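Local coordinates for protein Cg9734-pa (Drosophila melanogaster, PDB 2BK9) that binds heme with a six-coordinate iron and probably carries oxygen, at residues 47-50 with 51-54; 92-95 with 96-99. The protein carries 1 engineered substitution. All coordinates share one frame; numbering follows the deposited sequence.

Contact 1 of 2, residues 47-50 with 51-54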
ATOM      1  N   VAL A  47      21.430   4.085  -0.158  1.00  9.17           N
ATOM      2  CA  VAL A  47      21.338   4.544  -1.534  1.00  8.72           C
ATOM      3  C   VAL A  47      20.799   5.959  -1.511  1.00  9.67           C
ATOM      4  O   VAL A  47      19.775   6.222  -0.852  1.00 10.51           O
ATOM      5  CB  VAL A  47      20.422   3.620  -2.305  1.00  8.30           C
ATOM      6  CG1 VAL A  47      20.157   4.166  -3.760  1.00  9.21           C
ATOM      7  CG2 VAL A  47      21.010   2.221  -2.368  1.00  8.82           C
ATOM      8  N   PRO A  48      21.459   6.887  -2.222  1.00 10.83           N
ATOM      9  CA  PRO A  48      20.947   8.255  -2.300  1.00 11.07           C
ATOM     10  C   PRO A  48      19.495   8.343  -2.753  1.00  9.73           C
ATOM     11  O   PRO A  48      19.086   7.549  -3.606  1.00  8.45           O
ATOM     12  CB  PRO A  48      21.902   8.907  -3.298  1.00 12.88           C
ATOM     13  CG  PRO A  48      23.072   8.078  -3.462  1.00 13.37           C
ATOM     14  CD  PRO A  48      22.690   6.731  -3.016  1.00 11.79           C
ATOM     15  N   LEU A  49      18.735   9.301  -2.222  1.00 11.06           N
ATOM     16  CA  LEU A  49      17.324   9.385  -2.549  1.00 10.21           C
ATOM     17  C   LEU A  49      17.053   9.344  -4.067  1.00  8.80           C
ATOM     18  O   LEU A  49      16.141   8.651  -4.523  1.00  9.90           O
ATOM     19  CB  LEU A  49      16.749  10.656  -1.979  1.00 12.68           C
ATOM     20  CG  LEU A  49      15.354  10.778  -1.443  1.00 16.07           C
ATOM     21  CD1 LEU A  49      14.969   9.776  -0.399  1.00 15.82           C
ATOM     22  CD2 LEU A  49      15.206  12.186  -0.878  1.00 15.05           C
ATOM     23  N   GLU A  50      17.816  10.113  -4.838  1.00  7.60           N
ATOM     24  CA  GLU A  50      17.612  10.196  -6.277  1.00  7.48           C
ATOM     25  C   GLU A  50      17.933   8.925  -7.021  1.00  6.62           C
ATOM     26  O   GLU A  50      17.604   8.820  -8.175  1.00  7.19           O
ATOM     27  CB  GLU A  50      18.367  11.404  -6.838  1.00  8.69           C
ATOM     28  CG  GLU A  50      19.831  11.298  -6.990  1.00 10.09           C
ATOM     29  CD  GLU A  50      20.623  11.581  -5.758  1.00 11.29           C
ATOM     30  OE1 GLU A  50      20.061  11.671  -4.626  1.00 11.19           O
ATOM     31  OE2 GLU A  50      21.851  11.783  -5.953  1.00 16.13           O
ATOM     32  N   GLU A  51      18.665   8.020  -6.364  1.00  5.74           N
ATOM     33  CA  GLU A  51      19.058   6.755  -6.949  1.00  6.11           C
ATOM     34  C   GLU A  51      18.207   5.593  -6.491  1.00  5.56           C
ATOM     35  O   GLU A  51      18.383   4.486  -6.973  1.00  6.13           O
ATOM     36  CB  GLU A  51      20.543   6.468  -6.666  1.00  6.15           C
ATOM     37  CG  GLU A  51      21.449   7.503  -7.332  1.00  7.31           C
ATOM     38  CD  GLU A  51      22.937   7.231  -7.179  1.00  7.83           C
ATOM     39  OE1 GLU A  51      23.288   6.136  -6.782  1.00  9.67           O
ATOM     40  OE2 GLU A  51      23.750   8.119  -7.576  1.00  8.88           O
ATOM     41  N   LEU A  52      17.275   5.799  -5.553  1.00  5.92           N
ATOM     42  CA  LEU A  52      16.503   4.685  -5.048  1.00  6.44           C
ATOM     43  C   LEU A  52      15.785   3.915  -6.133  1.00  6.20           C
ATOM     44  O   LEU A  52      15.759   2.690  -6.091  1.00  6.47           O
ATOM     45  CB  LEU A  52      15.483   5.153  -3.991  1.00  7.72           C
ATOM     46  CG  LEU A  52      16.059   5.564  -2.651  1.00  9.12           C
ATOM     47  CD1 LEU A  52      14.991   6.284  -1.849  1.00 10.87           C
ATOM     48  CD2 LEU A  52      16.559   4.332  -1.889  1.00 10.56           C
ATOM     49  N   SER A  53      15.156   4.600  -7.085  1.00  6.01           N
ATOM     50  CA  SER A  53      14.355   3.881  -8.065  1.00  6.81           C
ATOM     51  C   SER A  53      15.197   3.027  -8.997  1.00  6.63           C
ATOM     52  O   SER A  53      14.643   2.160  -9.678  1.00  7.82           O
ATOM     53  CB  SER A  53      13.496   4.850  -8.871  1.00  7.13           C
ATOM     54  OG  SER A  53      14.300   5.770  -9.569  1.00  8.11           O
ATOM     55  N   GLY A  54      16.525   3.245  -9.023  1.00  5.91           N
ATOM     56  CA  GLY A  54      17.397   2.376  -9.774  1.00  6.91           C
ATOM     57  C   GLY A  54      17.805   1.128  -9.057  1.00  6.08           C
ATOM     58  O   GLY A  54      18.461   0.274  -9.662  1.00  7.44           O
TER
HETATM   59  O   HOH W   1      14.685   7.467  -6.783  1.00  8.24           O
HETATM   60  O   HOH W   2      16.949   6.348  -9.401  1.00  8.21           O
HETATM   61  O   HOH W   3      22.991  10.573  -8.555  1.00 15.81           O

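Contact 2 of 2, residues 92-95 with 96-99. With HEM (protoporphyrin IX containing Fe), chain B.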
ATOM      1  N   ILE A  92       0.504 -10.245   4.675  1.00  5.68           N
ATOM      2  CA  ILE A  92       1.391  -9.080   4.617  1.00  6.35           C
ATOM      3  C   ILE A  92       1.809  -8.658   6.022  1.00  5.26           C
ATOM      4  O   ILE A  92       2.985  -8.408   6.295  1.00  5.58           O
ATOM      5  CB  ILE A  92       0.694  -7.922   3.901  1.00  6.65           C
ATOM      6  CG1 ILE A  92       0.431  -8.257   2.427  1.00  8.01           C
ATOM      7  CG2 ILE A  92       1.502  -6.653   4.012  1.00  7.11           C
ATOM      8  CD1 ILE A  92       1.636  -8.622   1.640  1.00  9.61           C
ATOM      9  N   ALA A  93       0.872  -8.583   6.946  1.00  5.01           N
ATOM     10  CA  ALA A  93       1.189  -8.146   8.294  1.00  5.66           C
ATOM     11  C   ALA A  93       2.225  -9.083   8.923  1.00  4.88           C
ATOM     12  O   ALA A  93       3.240  -8.646   9.484  1.00  5.38           O
ATOM     13  CB  ALA A  93      -0.042  -8.075   9.154  1.00  6.52           C
ATOM     14  N   VAL A  94       1.963 -10.366   8.829  1.00  4.96           N
ATOM     15  CA  VAL A  94       2.868 -11.298   9.479  1.00  5.84           C
ATOM     16  C   VAL A  94       4.233 -11.256   8.800  1.00  5.23           C
ATOM     17  O   VAL A  94       5.262 -11.361   9.499  1.00  5.35           O
ATOM     18  CB  VAL A  94       2.236 -12.682   9.512  1.00  6.45           C
ATOM     19  CG1 VAL A  94       3.219 -13.691  10.040  1.00  6.81           C
ATOM     20  CG2 VAL A  94       0.988 -12.630  10.402  1.00  7.54           C
ATOM     21  N   SER A  95       4.294 -11.045   7.504  1.00  5.71           N
ATOM     22  CA  SER A  95       5.564 -10.974   6.797  1.00  6.36           C
ATOM     23  C   SER A  95       6.467  -9.848   7.291  1.00  5.75           C
ATOM     24  O   SER A  95       7.677  -9.918   7.103  1.00  7.13           O
ATOM     25  CB  SER A  95       5.325 -10.793   5.277  1.00  6.01           C
ATOM     26  OG  SER A  95       4.898 -11.998   4.713  1.00  7.37           O
ATOM     27  N   HIS A  96       5.927  -8.796   7.868  1.00  5.37           N
ATOM     28  CA  HIS A  96       6.731  -7.679   8.336  1.00  5.40           C
ATOM     29  C   HIS A  96       7.117  -7.776   9.800  1.00  5.06           C
ATOM     30  O   HIS A  96       7.922  -6.969  10.245  1.00  5.51           O
ATOM     31  CB  HIS A  96       6.022  -6.362   8.030  1.00  5.54           C
ATOM     32  CG  HIS A  96       5.938  -6.050   6.574  1.00  5.33           C
ATOM     33  ND1 HIS A  96       4.963  -6.556   5.746  1.00  6.23           N
ATOM     34  CD2 HIS A  96       6.775  -5.343   5.773  1.00  6.02           C
ATOM     35  CE1 HIS A  96       5.184  -6.118   4.502  1.00  5.71           C
ATOM     36  NE2 HIS A  96       6.260  -5.361   4.499  1.00  5.35           N
ATOM     37  N   ILE A  97       6.565  -8.721  10.552  1.00  5.15           N
ATOM     38  CA  ILE A  97       6.911  -8.862  11.972  1.00  4.65           C
ATOM     39  C   ILE A  97       8.411  -8.955  12.197  1.00  4.84           C
ATOM     40  O   ILE A  97       8.940  -8.298  13.102  1.00  5.14           O
ATOM     41  CB  ILE A  97       6.114 -10.006  12.597  1.00  4.14           C
ATOM     42  CG1 ILE A  97       4.660  -9.580  12.731  1.00  4.76           C
ATOM     43  CG2 ILE A  97       6.723 -10.415  13.926  1.00  5.45           C
ATOM     44  CD1 ILE A  97       3.742 -10.694  13.173  1.00  5.32           C
ATOM     45  N   PRO A  98       9.161  -9.685  11.359  1.00  5.57           N
ATOM     46  CA  PRO A  98      10.617  -9.742  11.512  1.00  7.16           C
ATOM     47  C   PRO A  98      11.354  -8.450  11.206  1.00  7.08           C
ATOM     48  O   PRO A  98      12.568  -8.437  11.274  1.00  9.85           O
ATOM     49  CB  PRO A  98      11.046 -10.850  10.499  1.00  8.37           C
ATOM     50  CG  PRO A  98       9.817 -11.652  10.363  1.00  9.00           C
ATOM     51  CD  PRO A  98       8.717 -10.650  10.331  1.00  6.94           C
ATOM     52  N   ARG A  99      10.661  -7.446  10.734  1.00  5.57           N
ATOM     53  CA  ARG A  99      11.245  -6.165  10.449  1.00  5.08           C
ATOM     54  C   ARG A  99      10.687  -5.059  11.347  1.00  4.88           C
ATOM     55  O   ARG A  99      10.982  -3.903  11.141  1.00  6.46           O
ATOM     56  CB  ARG A  99      11.010  -5.791   8.983  1.00  6.23           C
ATOM     57  CG  ARG A  99      11.708  -6.680   8.026  1.00  7.49           C
ATOM     58  CD  ARG A  99      13.242  -6.523   8.124  1.00  8.67           C
ATOM     59  NE  ARG A  99      13.871  -7.385   7.121  1.00  8.91           N
ATOM     60  CZ  ARG A  99      13.958  -8.713   7.192  1.00  7.95           C
ATOM     61  NH1 ARG A  99      13.648  -9.359   8.305  1.00  8.30           N
ATOM     62  NH2 ARG A  99      14.408  -9.413   6.172  1.00  8.99           N
TER
HETATM   63  CHA HEM B1154       9.090  -6.989   2.489  1.00  7.27           C
HETATM   64  CHB HEM B1154       4.665  -5.947   0.918  1.00  6.82           C
HETATM   65  CHC HEM B1154       4.721  -2.056   3.666  1.00  6.37           C
HETATM   66  CHD HEM B1154       9.268  -2.839   4.871  1.00  5.75           C
HETATM   67  C1A HEM B1154       7.860  -7.066   1.890  1.00  7.00           C
HETATM   68  C2A HEM B1154       7.352  -8.227   1.156  1.00  8.47           C
HETATM   69  C3A HEM B1154       6.099  -7.962   0.722  1.00  7.51           C
HETATM   70  C4A HEM B1154       5.830  -6.617   1.145  1.00  6.82           C
HETATM   71  CMA HEM B1154       5.096  -8.810  -0.084  1.00  8.52           C
HETATM   72  CAA HEM B1154       8.153  -9.519   0.961  1.00  9.39           C
HETATM   73  CBA HEM B1154       8.139 -10.363   2.236  1.00  9.16           C
HETATM   74  CGA HEM B1154       9.052 -11.535   1.987  1.00 11.81           C
HETATM   75  O1A HEM B1154      10.305 -11.377   2.084  1.00 14.89           O
HETATM   76  O2A HEM B1154       8.534 -12.627   1.702  1.00 13.82           O
HETATM   77  C1B HEM B1154       4.300  -4.750   1.487  1.00  6.44           C
HETATM   78  C2B HEM B1154       2.993  -4.168   1.365  1.00  6.29           C
HETATM   79  C3B HEM B1154       3.011  -3.070   2.144  1.00  6.01           C
HETATM   80  C4B HEM B1154       4.284  -2.993   2.794  1.00  5.12           C
HETATM   81  CMB HEM B1154       1.889  -4.719   0.507  1.00  7.17           C
HETATM   82  CAB HEM B1154       1.902  -2.137   2.445  1.00  7.68           C
HETATM   83  CBB HEM B1154       0.934  -1.797   1.614  1.00  9.81           C
HETATM   84  C1C HEM B1154       5.941  -1.912   4.249  1.00  5.89           C
HETATM   85  C2C HEM B1154       6.353  -0.867   5.180  1.00  5.96           C
HETATM   86  C3C HEM B1154       7.642  -1.044   5.470  1.00  6.21           C
HETATM   87  C4C HEM B1154       8.064  -2.228   4.767  1.00  5.69           C
HETATM   88  CMC HEM B1154       5.415   0.214   5.712  1.00  7.09           C
HETATM   89  CAC HEM B1154       8.450  -0.156   6.377  1.00  6.24           C
HETATM   90  CBC HEM B1154       9.746   0.070   6.331  1.00  8.10           C
HETATM   91  C1D HEM B1154       9.644  -4.020   4.323  1.00  5.69           C
HETATM   92  C2D HEM B1154      10.870  -4.660   4.550  1.00  6.60           C
HETATM   93  C3D HEM B1154      10.837  -5.890   3.835  1.00  7.40           C
HETATM   94  C4D HEM B1154       9.535  -5.926   3.224  1.00  6.73           C
HETATM   95  CMD HEM B1154      12.035  -4.110   5.353  1.00  7.20           C
HETATM   96  CAD HEM B1154      11.941  -6.912   3.789  1.00  7.90           C
HETATM   97  CBD HEM B1154      12.972  -6.574   2.758  1.00  8.24           C
HETATM   98  CGD HEM B1154      14.104  -7.550   2.696  1.00 10.39           C
HETATM   99  O1D HEM B1154      15.099  -7.281   1.982  1.00 12.81           O
HETATM  100  O2D HEM B1154      14.022  -8.618   3.358  1.00 11.50           O
HETATM  101  NA  HEM B1154       6.896  -6.113   1.894  1.00  6.20           N
HETATM  102  NB  HEM B1154       5.096  -4.014   2.373  1.00  5.44           N
HETATM  103  NC  HEM B1154       7.012  -2.737   4.018  1.00  5.70           N
HETATM  104  ND  HEM B1154       8.837  -4.804   3.528  1.00  6.51           N
HETATM  105 FE   HEM B1154       6.983  -4.421   2.922  1.00  5.51          FE

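Contact 1 of 2, residues 47-50 with 51-54
Two donors grip the carbonyl oxygen of Leu49: the backbone N of Leu52, with N to O at 3.2 Å, and a water that also accepts from the backbone N of Ser53. One residue back, Pro48 O takes the N-H of Glu51 at 2.8 Å, N to O, so two successive i to i+3 bonds wind the chain. The Leu49 and Leu52 side chains meet methyl to methyl, CD1 to CD1 3.8 Å apart. Leu52 CD2 touches Val47 CB at 4.0 Å, while the buried end of Leu52 also packs on Phe32, Leu39 and Phe44. Val47 holds CG1 anti to the backbone N (chi1 174°), and Val47 CG1 lies 3.6 Å from Glu51 C. At the solvent side the carboxylates of Glu50 and Glu51 stand 76° apart in plane. Glu50 OE2 and Glu51 OE2 are 4.4 Å from each other, and one water donates to both, which probably eases the repulsion. A second water ties Glu50 O to Ser53 OG and, weakly, to Gly54 N. Gly54 N also bonds Glu51 O, three residues back. Such successive turns with i to i+3 bonds, bridged by water, form part of the CD region of the globin fold, between helix 20-34 and helix 56-75.

Contact 2 of 2, residues 92-95 with 96-99
His96 sets CG anti to its own carbonyl carbon (chi1 -68°) and swings the ring round (chi2 83°), which points ND1 back at Ile92 O and NE2 at the heme iron. This is the proximal histidine near the C-terminal end of the F helix of a globin. His96 NE2 binds the iron at 2.0 Å, and His61 takes the other axial site, giving bis-histidyl hexacoordination. His96 ND1 donates to Ile92 O at 2.8 Å, N to O, almost straight at 170°; the oxygen lies close to the imidazole plane, at the ring edge, and the bond helps fix the ring's rotation. Ile92 runs alongside, CG2 touching His96 CE1 at 3.8 Å, while Ile92 CD1 rests 3.9 Å from the heme methyl CMA. The backbone tightens here: His96 N bonds Ala93 O at 3.1 Å and Ile97 N bonds Val94 O, both three residues back. Ser95 OG hydrogen-bonds Lys91 O, one turn earlier in the helix. Beyond Pro98, Arg99 lays CG against the heme methyl CMD at 3.7 Å; its chain bends at chi2, and Arg99 NH2 donates to heme propionate oxygen O2D at 2.9 Å. A methionine in its place would probably leave O2D without this N-H and the propionate without a positive charge beside it, freer to turn. Arg99 NH1 is hydrogen-bonded to Pro98 O at 3.3 Å, the oxygen lying in the guanidinium plane.

Contact 1 is a surface turn and contact 2 a partly buried stretch beside the heme; their centres lie 24 Å apart, their nearest atoms about 15 Å, and they do not touch. Both are local, both rely on backbone bonds three residues back, and both belong to the same globin fold, but they hold different elements: 47-54 lies in the loop between helix 20-34 and helix 56-75, whereas 92-99 runs from the last turn of helix 81-96 into the loop before helix 103-120. Waters and acidic groups mark the polar side of the first, while iron, porphyrin and propionate dominate the second. The heme ties them indirectly, since helix 56-75, which follows contact 1, carries the axial His61 facing His96 of contact 2.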